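Local coordinates for protein CsuC (Acinetobacter baumannii, PDB 6FJY) that probably acts as a periplasmic chaperone that holds the CsuE tip adhesin ready for assembly into archaic chaperone-usher Csu pili, at residues A[163-168]-A[234-239]; A[3-8]-A[90-95]. All blocks are in the same frame, centred on the assembly; numbering follows the deposited sequence.

Contact 1: residues A[163-168]-A[234-239]; sequences LYLKNN and IEITKM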
# COMPACT_ATOMS: atom_id res chain seq x y z
N LEU A 163 18.92 -21.31 12.28
CA LEU A 163 19.34 -20.98 10.93
C LEU A 163 19.73 -19.51 10.88
O LEU A 163 18.96 -18.65 11.31
CB LEU A 163 18.23 -21.25 9.91
CG LEU A 163 18.52 -20.79 8.48
CD1 LEU A 163 19.72 -21.49 7.91
CD2 LEU A 163 17.31 -20.96 7.57
N TYR A 164 20.91 -19.23 10.34
CA TYR A 164 21.42 -17.87 10.20
C TYR A 164 21.33 -17.47 8.73
O TYR A 164 21.77 -18.22 7.85
CB TYR A 164 22.88 -17.78 10.68
CG TYR A 164 23.10 -17.94 12.17
CD1 TYR A 164 22.93 -19.17 12.80
CD2 TYR A 164 23.52 -16.87 12.95
CE1 TYR A 164 23.15 -19.33 14.16
CE2 TYR A 164 23.74 -17.02 14.30
CZ TYR A 164 23.56 -18.24 14.91
OH TYR A 164 23.79 -18.37 16.26
N LEU A 165 20.77 -16.29 8.47
CA LEU A 165 20.69 -15.73 7.13
C LEU A 165 21.39 -14.38 7.12
O LEU A 165 21.13 -13.53 7.97
CB LEU A 165 19.23 -15.57 6.69
CG LEU A 165 18.63 -16.65 5.79
CD1 LEU A 165 19.25 -17.99 6.06
CD2 LEU A 165 17.12 -16.72 5.98
N LYS A 166 22.29 -14.19 6.16
CA LYS A 166 23.03 -12.94 6.04
C LYS A 166 22.69 -12.29 4.71
O LYS A 166 22.57 -12.96 3.69
CB LYS A 166 24.54 -13.17 6.15
CG LYS A 166 25.34 -11.88 5.99
CD LYS A 166 26.84 -12.11 6.05
CE LYS A 166 27.32 -12.51 7.43
NZ LYS A 166 28.77 -12.89 7.37
N ASN A 167 22.50 -10.98 4.75
CA ASN A 167 22.27 -10.18 3.56
C ASN A 167 23.46 -9.25 3.38
O ASN A 167 23.71 -8.38 4.23
CB ASN A 167 20.97 -9.38 3.68
CG ASN A 167 20.50 -8.83 2.37
OD1 ASN A 167 21.26 -8.75 1.41
ND2 ASN A 167 19.23 -8.43 2.32
N ASN A 168 24.19 -9.42 2.28
CA ASN A 168 25.31 -8.56 1.91
C ASN A 168 24.93 -7.50 0.90
O ASN A 168 25.80 -6.73 0.46
CB ASN A 168 26.47 -9.41 1.40
CG ASN A 168 26.93 -10.40 2.43
OD1 ASN A 168 27.25 -10.04 3.56
ND2 ASN A 168 26.94 -11.68 2.05
N ILE A 234 14.81 -16.68 -5.44
CA ILE A 234 16.12 -16.20 -5.05
C ILE A 234 16.90 -17.37 -4.49
O ILE A 234 16.34 -18.22 -3.78
CB ILE A 234 15.99 -15.05 -4.02
CG1 ILE A 234 17.36 -14.54 -3.59
CG2 ILE A 234 15.15 -15.49 -2.82
CD1 ILE A 234 17.28 -13.30 -2.73
N GLU A 235 18.18 -17.45 -4.85
CA GLU A 235 19.05 -18.52 -4.38
C GLU A 235 19.99 -17.99 -3.30
O GLU A 235 20.54 -16.89 -3.43
CB GLU A 235 19.84 -19.14 -5.52
CG GLU A 235 20.59 -18.18 -6.41
CD GLU A 235 21.24 -18.89 -7.59
OE1 GLU A 235 20.58 -19.79 -8.16
OE2 GLU A 235 22.40 -18.56 -7.93
N ILE A 236 20.16 -18.78 -2.25
CA ILE A 236 20.97 -18.40 -1.10
C ILE A 236 21.94 -19.54 -0.82
O ILE A 236 21.52 -20.68 -0.60
CB ILE A 236 20.10 -18.09 0.13
CG1 ILE A 236 20.83 -18.41 1.43
CG2 ILE A 236 18.77 -18.83 0.07
CD1 ILE A 236 20.38 -17.56 2.58
N THR A 237 23.23 -19.23 -0.86
CA THR A 237 24.29 -20.21 -0.72
C THR A 237 24.79 -20.27 0.72
O THR A 237 24.59 -19.34 1.51
CB THR A 237 25.44 -19.89 -1.68
OG1 THR A 237 26.05 -18.66 -1.29
CG2 THR A 237 24.91 -19.75 -3.10
N LYS A 238 25.47 -21.37 1.05
CA LYS A 238 25.90 -21.59 2.42
C LYS A 238 27.19 -20.83 2.73
O LYS A 238 28.09 -20.74 1.89
CB LYS A 238 26.11 -23.09 2.66
CG LYS A 238 26.72 -23.43 4.02
CD LYS A 238 26.53 -24.90 4.35
CE LYS A 238 27.18 -25.80 3.32
NZ LYS A 238 28.67 -25.71 3.38
N MET A 239 27.26 -20.28 3.94
CA MET A 239 28.49 -19.65 4.41
C MET A 239 29.52 -20.72 4.75
O MET A 239 29.25 -21.61 5.58
CB MET A 239 28.22 -18.77 5.63
CG MET A 239 27.63 -17.40 5.33
SD MET A 239 27.51 -16.34 6.78
CE MET A 239 25.97 -16.92 7.48
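Leu165 and Ile236 have their CA atoms 8.7 Å apart, and Lys166 and Met239 are spaced much the same. That is too far for direct pairing, and no hydrogen bond joins 163-168 to 234-239. Between them in the same sheet runs strand 149-154, antiparallel to strand 162-167 and parallel to strand 232-238. The two segments therefore meet through side chains reaching across the middle strand.

They do so twice, on the two faces of the sheet. On one face, CD1 of Ile236 comes up against the branched end of Leu165, 3.7 Å from its CD1 and nearly as close to its CG, the two side chains crossing at about a right angle. This pair is buried, with Trp151 packed beside Leu165 and Ile221 beside Ile236.

On the other face Lys166 and Met239 also cross at about a right angle. Lys166 leaves the backbone extended, with CG anti to N (chi1 178°), and turns only at chi3 (-69°), which swings CE and NZ across Met239 SD. NZ stops 3.7 Å from that sulfur, a contact of van der Waals length in which the probably charged amine sits beside a polarisable atom. Met239 in turn lies over Gln150 and Ser152, and its terminal CE, bent back at chi3, comes within 4.4 Å of Tyr164 O. This side is only partly buried.

Bridging of this kind, between next-but-one strands over a shared central strand, belongs here to the five-stranded sheet of what is probably the second Ig-like domain of a PapD-type chaperone.

Contact 2: residues A[3-8]-A[90-95]; sequences FLIWPI and LIVDEL
Phe3 faces Glu94 and Ile5 faces Val92 across the gap between strands 3-6 and 90-95, whose axes come within 9.9 Å of each other and run antiparallel at 167°. No hydrogen bond crosses; the two segments meet through side chains only.

The aromatic part of the contact is a CH-pi interaction. The CG methylene of Glu94 lies over one face of the Phe3 ring, 3.9 Å from the centroid and 23° off the ring normal, displaced toward the rim where CG of Phe3 is its closest atom. The two side chains slide past each other in opposite directions. The first torsion of Glu94 carries CG away from its own amide nitrogen, and a sharp bend at chi2 then turns the carboxylate back past the root of the phenylalanine, so that OE2 ends 3.8 Å from Phe3 CB. The carboxylate plane is inclined 40° to the ring. It is thus the aliphatic part of this buried acid that lies against one face of the ring.

The purely apolar contacts centre on Val92. Its CG1 meets CD1 of Ile5 tip to tip at 3.5 Å, a snug methyl-methyl fit, while its CG2 approaches the Phe3 ring obliquely at CE2, 4.2 Å away. Val92 thereby touches both Ile5 and Phe3.

All four residues are buried between two layers of strands, as in the core of an Ig-like beta sandwich. Leu4, Trp6, Pro7 and Ile8 pack on the other protein chain. Strand 3-6 pairs with 18-25, whose Val21 and Leu23 flank Ile5; strand 85-95 lies between 31-41 and 109-123, with Val33 touching both Phe3 and Val92, Ile118 packing on Ile5 and Met114 on Glu94.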
# COMPACT_ATOMS: atom_id res chain seq x y z
N PHE A 3 -11.61 -0.21 9.92
CA PHE A 3 -10.48 0.63 9.57
C PHE A 3 -9.81 0.13 8.30
O PHE A 3 -9.58 -1.07 8.13
CB PHE A 3 -9.47 0.65 10.71
CG PHE A 3 -8.64 1.86 10.75
CD1 PHE A 3 -9.23 3.11 10.83
CD2 PHE A 3 -7.25 1.77 10.73
CE1 PHE A 3 -8.46 4.25 10.87
CE2 PHE A 3 -6.47 2.91 10.77
CZ PHE A 3 -7.08 4.15 10.84
N LEU A 4 -9.47 1.07 7.43
CA LEU A 4 -8.76 0.82 6.18
C LEU A 4 -7.50 1.68 6.17
O LEU A 4 -7.59 2.91 6.28
CB LEU A 4 -9.68 1.13 5.00
CG LEU A 4 -9.18 1.12 3.56
CD1 LEU A 4 -10.29 0.63 2.68
CD2 LEU A 4 -8.80 2.52 3.16
N ILE A 5 -6.34 1.05 6.07
CA ILE A 5 -5.06 1.74 6.06
C ILE A 5 -4.22 1.20 4.91
O ILE A 5 -3.98 -0.02 4.82
CB ILE A 5 -4.32 1.61 7.41
CG1 ILE A 5 -2.91 2.16 7.29
CG2 ILE A 5 -4.32 0.18 7.91
CD1 ILE A 5 -2.19 2.22 8.61
N TRP A 6 -3.77 2.09 4.03
CA TRP A 6 -2.98 1.75 2.86
C TRP A 6 -2.14 2.96 2.47
O TRP A 6 -2.56 4.10 2.72
CB TRP A 6 -3.84 1.33 1.65
CG TRP A 6 -4.72 2.44 1.17
CD1 TRP A 6 -5.84 2.91 1.77
CD2 TRP A 6 -4.55 3.22 -0.02
NE1 TRP A 6 -6.38 3.94 1.04
CE2 TRP A 6 -5.61 4.15 -0.07
CE3 TRP A 6 -3.60 3.23 -1.05
CZ2 TRP A 6 -5.76 5.06 -1.12
CZ3 TRP A 6 -3.74 4.15 -2.08
CH2 TRP A 6 -4.82 5.05 -2.11
N PRO A 7 -0.98 2.75 1.84
CA PRO A 7 -0.43 1.40 1.60
C PRO A 7 0.26 0.76 2.81
O PRO A 7 0.77 1.46 3.69
CB PRO A 7 0.56 1.63 0.45
CG PRO A 7 1.00 3.05 0.59
CD PRO A 7 -0.21 3.80 1.16
N ILE A 8 0.24 -0.58 2.85
CA ILE A 8 0.91 -1.32 3.91
C ILE A 8 2.37 -1.64 3.58
O ILE A 8 3.07 -2.21 4.44
CB ILE A 8 0.12 -2.60 4.24
CG1 ILE A 8 -0.16 -3.38 2.97
CG2 ILE A 8 -1.22 -2.26 4.94
CD1 ILE A 8 -1.02 -4.60 3.22
N LEU A 90 6.31 1.42 10.76
CA LEU A 90 5.18 2.29 11.04
C LEU A 90 4.22 1.54 11.95
O LEU A 90 3.82 0.41 11.64
CB LEU A 90 4.49 2.69 9.74
CG LEU A 90 3.12 3.36 9.86
CD1 LEU A 90 3.22 4.63 10.65
CD2 LEU A 90 2.50 3.61 8.49
N ILE A 91 3.89 2.14 13.10
CA ILE A 91 3.01 1.52 14.09
C ILE A 91 1.80 2.42 14.29
O ILE A 91 1.92 3.53 14.83
CB ILE A 91 3.70 1.26 15.43
CG1 ILE A 91 4.95 0.39 15.26
CG2 ILE A 91 2.73 0.56 16.36
CD1 ILE A 91 4.66 -0.99 14.79
N VAL A 92 0.62 1.94 13.89
CA VAL A 92 -0.61 2.69 14.12
C VAL A 92 -1.57 1.84 14.95
O VAL A 92 -1.85 0.68 14.63
CB VAL A 92 -1.25 3.21 12.82
CG1 VAL A 92 -0.40 2.87 11.59
CG2 VAL A 92 -2.70 2.82 12.70
N ASP A 93 -2.02 2.42 16.06
CA ASP A 93 -2.89 1.78 17.03
C ASP A 93 -4.31 2.31 16.85
O ASP A 93 -4.55 3.52 16.97
CB ASP A 93 -2.38 2.08 18.44
CG ASP A 93 -1.12 1.30 18.77
OD1 ASP A 93 -1.19 0.06 18.76
OD2 ASP A 93 -0.07 1.92 19.04
N GLU A 94 -5.26 1.41 16.58
CA GLU A 94 -6.64 1.75 16.22
C GLU A 94 -7.57 1.37 17.35
O GLU A 94 -7.70 0.19 17.69
CB GLU A 94 -7.06 1.05 14.92
CG GLU A 94 -8.44 1.45 14.35
CD GLU A 94 -9.55 0.47 14.73
OE1 GLU A 94 -9.27 -0.50 15.47
OE2 GLU A 94 -10.70 0.66 14.28
N LEU A 95 -8.25 2.37 17.92
CA LEU A 95 -9.13 2.17 19.08
C LEU A 95 -10.55 2.59 18.72
O LEU A 95 -10.88 3.79 18.76
CB LEU A 95 -8.63 2.96 20.29
CG LEU A 95 -7.31 3.76 20.22
CD1 LEU A 95 -7.18 4.68 21.42
CD2 LEU A 95 -6.03 2.88 20.09

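The two contacts belong to different sheets on opposite sides of the chain's centre, with nearest atoms about 17 Å apart, and they share no strand. Contact 2 is wholly buried and joins facing layers of the N-terminal domain, in keeping with its CH-pi and methyl packing. Contact 1 stays within one sheet, reaching over an intervening strand; one half is buried and apolar, the other partly open and made by a lysine and a methionine. Both rest on side-chain packing. Residues of segment 3-8 also pack on the other protein of the complex, whereas no other chain of the assembly touches contact 1.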